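Side-chain contacts in uncharacterized protein (Parabacteroides merdae, PDB 4R7F), which is of unknown function but builds three immunoglobulin-like beta-sandwich domains, the first resembling that of type 9 secretion system plug proteins, and binds magnesium in the crystal: residues R226-S231 with N235-E240; G305-N310 with K331-A336. One frame throughout, in Å; residues are numbered along the deposited sequence.

In the fold
After the strands of the N-terminal domains, the chain enters a two-sheet beta sandwich of the immunoglobulin-like kind through strand 225-228, which pairs with strand 342-352. Contact 1 closes the short loop at 232-234, where the chain passes from this sheet to the outer strand 239-245 of the facing one. Further along, contact 2 brings strand 305-310, also paired with 342-352, over strand 332-340 of the second sheet and closes a 20-residue connection that includes strand 325-327. The two loops follow one another without nesting or crossing. Their centres lie about 20 Å apart, yet F295 touches both M227 and L309, and Y346 touches both H238 and L309.

Contact 1: residues R226-S231 with N235-E240; sequences RMEFLS and NGMHVE
A type II beta turn, G236 to V239, leads into strand 239-245 and packs against strand 225-228 where the chain crosses between the two sheets of the immunoglobulin-like sandwich. At its centre the carbonyl of M237 meets the strand: E228 N donates to M237 O at 3.1 Å, with an N-H...O angle of 155°, and M227 CA adds a CA-H...O contact to M237 O at 3.4 Å. Having no side chain, G236 lets its CA approach the carbonyl oxygen of E228, which CG2 of V239 also touches.

The long side chain of M237, modelled as selenomethionine, reaches over the strand. With CG anti to the backbone N (chi1 175°) and a bend only at chi3 (-69°), its selenium comes to rest over the centre of the R226 guanidinium, 3.7 Å above the plane. NH1 of R226 forms a salt bridge with D267. The R226 side chain lies about 9 Å from a bound magnesium ion. Beyond the selenium, CE of M237 lies 3.3 Å from R226 NH2 and 3.9 Å from E228 OE2, so the methyl is in touch with both charged groups.

H238 and M227 take other directions. H238 brings its CB to 3.4 Å from R226 O, and its NE2 is hydrogen-bonded to D256; the M227 side chain, whose CB points away from the turn, packs against L253, V293 and F295. On the E228 flank a water joins the turn to the carboxylate, accepting from M237 N and donating to E228 OE1 at 3.0 Å.

Contact 2: residues G305-N310 with K331-A336; sequences GSVYLN and KQYEKA
Strands 305-310 and 332-340 belong to opposing sheets of the immunoglobulin-like beta sandwich, and V307 and Y333 meet in the layer between them. Their backbones are too far apart to pair, so the link is made by side chains: a methyl on a ring. V307 CG2 sits over one face of the Y333 ring in a CH-pi contact, 3.8 Å from the centroid and 28° off the ring normal. It is displaced toward the hydroxyl end, where CG2 lies 3.4 Å from Y333 CZ. The torsion of V307 (chi1 178°) sets CG1 anti to the backbone N and leaves CG2 as the branch that meets the ring, while V307 CB lies 3.8 Å from Y333 CE1.

Polar bonds and a second aromatic ring settle the tyrosine. Y326 meets Y333 edge-to-face, and the buried phenol oxygen accepts from the backbone N of L302. A leucine in place of Y333 would probably leave the L302 amide without this acceptor and V307 CG2 without the flat face it rests on.

Farther along, L309 and K335 make a looser contact, CD2 of L309 standing 4.4 Å from CD of K335. The contact is made by the aliphatic part of the lysine, while NZ is hydrogen-bonded to the carbonyl O of K323. Near the start of strand 305-310, a water in the plane of the Y333 ring accepts from Y333 OH and donates to G305 O at 2.8 Å.

Contact 1: residues R226-S231 with N235-E240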
loop_
_atom_site.group_PDB
_atom_site.type_symbol
_atom_site.label_atom_id
_atom_site.label_comp_id
_atom_site.label_asym_id
_atom_site.label_seq_id
_atom_site.Cartn_x
_atom_site.Cartn_y
_atom_site.Cartn_z
ATOM N N ARG A 226 13.143 -2.456 -14.358
ATOM C CA ARG A 226 12.937 -1.000 -14.497
ATOM C C ARG A 226 14.035 -0.386 -15.309
ATOM O O ARG A 226 15.173 -0.880 -15.352
ATOM C CB ARG A 226 12.822 -0.297 -13.140
ATOM C CG ARG A 226 11.646 -0.770 -12.283
ATOM C CD ARG A 226 11.891 -0.607 -10.788
ATOM N NE ARG A 226 12.191 0.784 -10.392
ATOM C CZ ARG A 226 13.186 1.169 -9.583
ATOM N NH1 ARG A 226 14.028 0.290 -9.036
ATOM N NH2 ARG A 226 13.342 2.454 -9.306
HETATM N N MSE A 227 13.662 0.722 -15.940
HETATM C CA MSE A 227 14.474 1.412 -16.927
HETATM C C MSE A 227 13.926 2.816 -16.969
HETATM O O MSE A 227 12.728 3.007 -16.770
HETATM C CB MSE A 227 14.160 0.530 -18.141
HETATM C CG MSE A 227 14.469 1.040 -19.493
HETATM SE SE MSE A 227 13.130 2.258 -20.149
HETATM C CE MSE A 227 12.019 1.297 -21.433
ATOM N N GLU A 228 14.776 3.812 -17.204
ATOM C CA GLU A 228 14.338 5.219 -17.284
ATOM C C GLU A 228 15.201 5.952 -18.267
ATOM O O GLU A 228 16.416 5.768 -18.275
ATOM C CB GLU A 228 14.536 5.970 -15.973
ATOM C CG GLU A 228 13.725 5.524 -14.779
ATOM C CD GLU A 228 13.892 6.480 -13.604
ATOM O OE1 GLU A 228 14.276 7.646 -13.853
ATOM O OE2 GLU A 228 13.648 6.063 -12.441
ATOM N N PHE A 229 14.590 6.827 -19.054
ATOM C CA PHE A 229 15.360 7.672 -19.955
ATOM C C PHE A 229 14.706 9.032 -20.051
ATOM O O PHE A 229 13.927 9.317 -20.960
ATOM C CB PHE A 229 15.594 7.028 -21.323
ATOM C CG PHE A 229 14.332 6.732 -22.111
ATOM C CD1 PHE A 229 13.523 5.639 -21.797
ATOM C CD2 PHE A 229 13.996 7.506 -23.218
ATOM C CE1 PHE A 229 12.387 5.364 -22.550
ATOM C CE2 PHE A 229 12.854 7.243 -23.959
ATOM C CZ PHE A 229 12.043 6.172 -23.627
ATOM N N LEU A 230 15.093 9.876 -19.099
ATOM C CA LEU A 230 14.512 11.179 -18.907
ATOM C C LEU A 230 15.209 12.278 -19.701
ATOM O O LEU A 230 14.674 13.383 -19.818
ATOM C CB LEU A 230 14.546 11.530 -17.432
ATOM C CG LEU A 230 13.906 10.544 -16.470
ATOM C CD1 LEU A 230 13.951 11.133 -15.063
ATOM C CD2 LEU A 230 12.480 10.214 -16.880
ATOM N N SER A 231 16.386 11.982 -20.250
ATOM C CA SER A 231 16.999 12.865 -21.240
ATOM C C SER A 231 17.958 12.096 -22.119
ATOM O O SER A 231 18.257 10.925 -21.837
ATOM C CB SER A 231 17.753 14.018 -20.560
ATOM O OG SER A 231 19.052 13.625 -20.179
ATOM N N ASN A 235 23.035 8.734 -19.180
ATOM C CA ASN A 235 22.445 7.415 -19.225
ATOM C C ASN A 235 21.635 7.169 -17.978
ATOM O O ASN A 235 22.187 7.135 -16.888
ATOM C CB ASN A 235 23.548 6.372 -19.331
ATOM C CG ASN A 235 24.300 6.458 -20.642
ATOM O OD1 ASN A 235 23.740 6.767 -21.701
ATOM N ND2 ASN A 235 25.572 6.166 -20.583
ATOM N N GLY A 236 20.326 6.998 -18.124
ATOM C CA GLY A 236 19.475 6.747 -16.966
ATOM C C GLY A 236 19.595 5.312 -16.459
ATOM O O GLY A 236 20.480 4.557 -16.863
HETATM N N MSE A 237 18.692 4.949 -15.559
HETATM C CA MSE A 237 18.669 3.630 -14.942
HETATM C C MSE A 237 18.550 2.597 -16.015
HETATM O O MSE A 237 17.636 2.648 -16.847
HETATM C CB MSE A 237 17.447 3.566 -14.038
HETATM C CG MSE A 237 17.212 2.192 -13.391
HETATM SE SE MSE A 237 15.566 2.308 -12.321
HETATM C CE MSE A 237 16.085 3.517 -10.840
ATOM N N HIS A 238 19.468 1.641 -15.983
ATOM C CA HIS A 238 19.489 0.506 -16.897
ATOM C C HIS A 238 19.769 0.893 -18.330
ATOM O O HIS A 238 19.503 0.121 -19.239
ATOM C CB HIS A 238 18.190 -0.313 -16.796
ATOM C CG HIS A 238 18.372 -1.762 -17.093
ATOM N ND1 HIS A 238 19.177 -2.582 -16.329
ATOM C CD2 HIS A 238 17.850 -2.548 -18.071
ATOM C CE1 HIS A 238 19.120 -3.819 -16.804
ATOM N NE2 HIS A 238 18.322 -3.819 -17.864
ATOM N N VAL A 239 20.356 2.062 -18.539
ATOM C CA VAL A 239 20.707 2.482 -19.902
ATOM C C VAL A 239 22.210 2.448 -20.122
ATOM O O VAL A 239 22.953 3.053 -19.372
ATOM C CB VAL A 239 20.200 3.893 -20.153
ATOM C CG1 VAL A 239 20.808 4.462 -21.426
ATOM C CG2 VAL A 239 18.665 3.888 -20.179
ATOM N N GLU A 240 22.640 1.761 -21.170
ATOM C CA GLU A 240 24.065 1.521 -21.457
ATOM C C GLU A 240 24.625 2.688 -22.274
ATOM O O GLU A 240 25.770 3.058 -22.120
ATOM C CB GLU A 240 24.213 0.196 -22.219
ATOM C CG GLU A 240 25.627 -0.279 -22.529
ATOM C CD GLU A 240 26.425 -0.664 -21.283
ATOM O OE1 GLU A 240 25.896 -1.395 -20.411
ATOM O OE2 GLU A 240 27.606 -0.244 -21.181
HETATM O O HOH W 1 17.197 7.585 -14.681
HETATM O O HOH W 2 18.745 8.868 -19.714
#

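Contact 2: residues G305-N310 with K331-A336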
loop_
_atom_site.group_PDB
_atom_site.type_symbol
_atom_site.label_atom_id
_atom_site.label_comp_id
_atom_site.label_asym_id
_atom_site.label_seq_id
_atom_site.Cartn_x
_atom_site.Cartn_y
_atom_site.Cartn_z
ATOM N N GLY A 305 7.898 -22.577 -27.167
ATOM C CA GLY A 305 7.152 -21.394 -26.826
ATOM C C GLY A 305 7.769 -20.153 -27.376
ATOM O O GLY A 305 8.787 -20.215 -28.101
ATOM N N SER A 306 7.173 -19.016 -26.989
ATOM C CA SER A 306 7.644 -17.702 -27.422
ATOM C C SER A 306 7.768 -16.745 -26.257
ATOM O O SER A 306 7.105 -16.913 -25.236
ATOM C CB SER A 306 6.710 -17.159 -28.498
ATOM O OG SER A 306 6.693 -18.042 -29.620
ATOM N N VAL A 307 8.655 -15.760 -26.402
ATOM C CA VAL A 307 8.900 -14.772 -25.366
ATOM C C VAL A 307 8.270 -13.471 -25.791
ATOM O O VAL A 307 8.377 -13.069 -26.981
ATOM C CB VAL A 307 10.399 -14.576 -25.089
ATOM C CG1 VAL A 307 10.647 -13.510 -24.026
ATOM C CG2 VAL A 307 10.985 -15.893 -24.626
ATOM N N TYR A 308 7.580 -12.847 -24.831
ATOM C CA TYR A 308 6.879 -11.590 -25.014
ATOM C C TYR A 308 7.316 -10.541 -23.985
ATOM O O TYR A 308 7.433 -10.807 -22.786
ATOM C CB TYR A 308 5.389 -11.790 -24.857
ATOM C CG TYR A 308 4.746 -12.624 -25.916
ATOM C CD1 TYR A 308 4.806 -14.023 -25.862
ATOM C CD2 TYR A 308 4.076 -12.035 -26.984
ATOM C CE1 TYR A 308 4.210 -14.795 -26.822
ATOM C CE2 TYR A 308 3.466 -12.816 -27.941
ATOM C CZ TYR A 308 3.562 -14.182 -27.863
ATOM O OH TYR A 308 3.005 -14.920 -28.849
ATOM N N LEU A 309 7.515 -9.331 -24.472
ATOM C CA LEU A 309 7.800 -8.191 -23.617
ATOM C C LEU A 309 6.466 -7.749 -23.040
ATOM O O LEU A 309 5.453 -7.705 -23.715
ATOM C CB LEU A 309 8.466 -7.119 -24.462
ATOM C CG LEU A 309 9.088 -5.867 -23.877
ATOM C CD1 LEU A 309 9.884 -6.119 -22.609
ATOM C CD2 LEU A 309 9.967 -5.280 -24.981
ATOM N N ASN A 310 6.435 -7.548 -21.746
ATOM C CA ASN A 310 5.180 -7.422 -21.063
ATOM C C ASN A 310 5.195 -6.215 -20.125
ATOM O O ASN A 310 6.212 -5.909 -19.486
ATOM C CB ASN A 310 4.918 -8.704 -20.279
ATOM C CG ASN A 310 3.601 -8.682 -19.562
ATOM O OD1 ASN A 310 3.516 -8.661 -18.320
ATOM N ND2 ASN A 310 2.555 -8.645 -20.338
ATOM N N LYS A 331 22.900 -14.680 -30.041
ATOM C CA LYS A 331 22.233 -15.499 -29.019
ATOM C C LYS A 331 21.418 -14.701 -27.988
ATOM O O LYS A 331 21.563 -14.867 -26.768
ATOM C CB LYS A 331 23.233 -16.420 -28.326
ATOM C CG LYS A 331 24.044 -17.295 -29.270
ATOM C CD LYS A 331 23.170 -18.211 -30.111
ATOM C CE LYS A 331 23.988 -18.835 -31.246
ATOM N NZ LYS A 331 23.116 -19.539 -32.236
ATOM N N GLN A 332 20.539 -13.852 -28.498
ATOM C CA GLN A 332 19.750 -12.953 -27.664
ATOM C C GLN A 332 18.383 -12.757 -28.241
ATOM O O GLN A 332 18.213 -12.736 -29.463
ATOM C CB GLN A 332 20.411 -11.604 -27.611
ATOM C CG GLN A 332 21.828 -11.662 -27.058
ATOM C CD GLN A 332 22.511 -10.330 -27.146
ATOM O OE1 GLN A 332 22.281 -9.548 -28.082
ATOM N NE2 GLN A 332 23.358 -10.061 -26.186
ATOM N N TYR A 333 17.408 -12.612 -27.365
ATOM C CA TYR A 333 16.115 -12.046 -27.753
ATOM C C TYR A 333 16.324 -10.530 -27.853
ATOM O O TYR A 333 16.955 -9.941 -26.987
ATOM C CB TYR A 333 15.056 -12.392 -26.705
ATOM C CG TYR A 333 14.612 -13.858 -26.669
ATOM C CD1 TYR A 333 13.598 -14.312 -27.499
ATOM C CD2 TYR A 333 15.169 -14.751 -25.791
ATOM C CE1 TYR A 333 13.189 -15.620 -27.496
ATOM C CE2 TYR A 333 14.750 -16.063 -25.740
ATOM C CZ TYR A 333 13.753 -16.506 -26.591
ATOM O OH TYR A 333 13.311 -17.831 -26.557
ATOM N N GLU A 334 15.831 -9.907 -28.917
ATOM C CA GLU A 334 16.016 -8.491 -29.126
ATOM C C GLU A 334 14.794 -7.847 -29.726
ATOM O O GLU A 334 14.132 -8.428 -30.564
ATOM C CB GLU A 334 17.214 -8.223 -30.046
ATOM C CG GLU A 334 18.571 -8.568 -29.424
ATOM C CD GLU A 334 19.780 -8.165 -30.282
ATOM O OE1 GLU A 334 19.735 -7.068 -30.867
ATOM O OE2 GLU A 334 20.793 -8.926 -30.333
ATOM N N LYS A 335 14.520 -6.622 -29.290
ATOM C CA LYS A 335 13.451 -5.828 -29.840
ATOM C C LYS A 335 13.717 -4.310 -29.717
ATOM O O LYS A 335 14.253 -3.814 -28.702
ATOM C CB LYS A 335 12.119 -6.215 -29.173
ATOM C CG LYS A 335 10.884 -5.620 -29.848
ATOM C CD LYS A 335 9.593 -6.211 -29.293
ATOM C CE LYS A 335 8.417 -6.008 -30.220
ATOM N NZ LYS A 335 8.297 -7.100 -31.213
ATOM N N ALA A 336 13.317 -3.597 -30.774
ATOM C CA ALA A 336 13.360 -2.124 -30.851
ATOM C C ALA A 336 11.949 -1.647 -30.722
ATOM O O ALA A 336 11.084 -2.137 -31.432
ATOM C CB ALA A 336 13.906 -1.668 -32.197
HETATM O O HOH W 3 11.224 -19.045 -27.353
#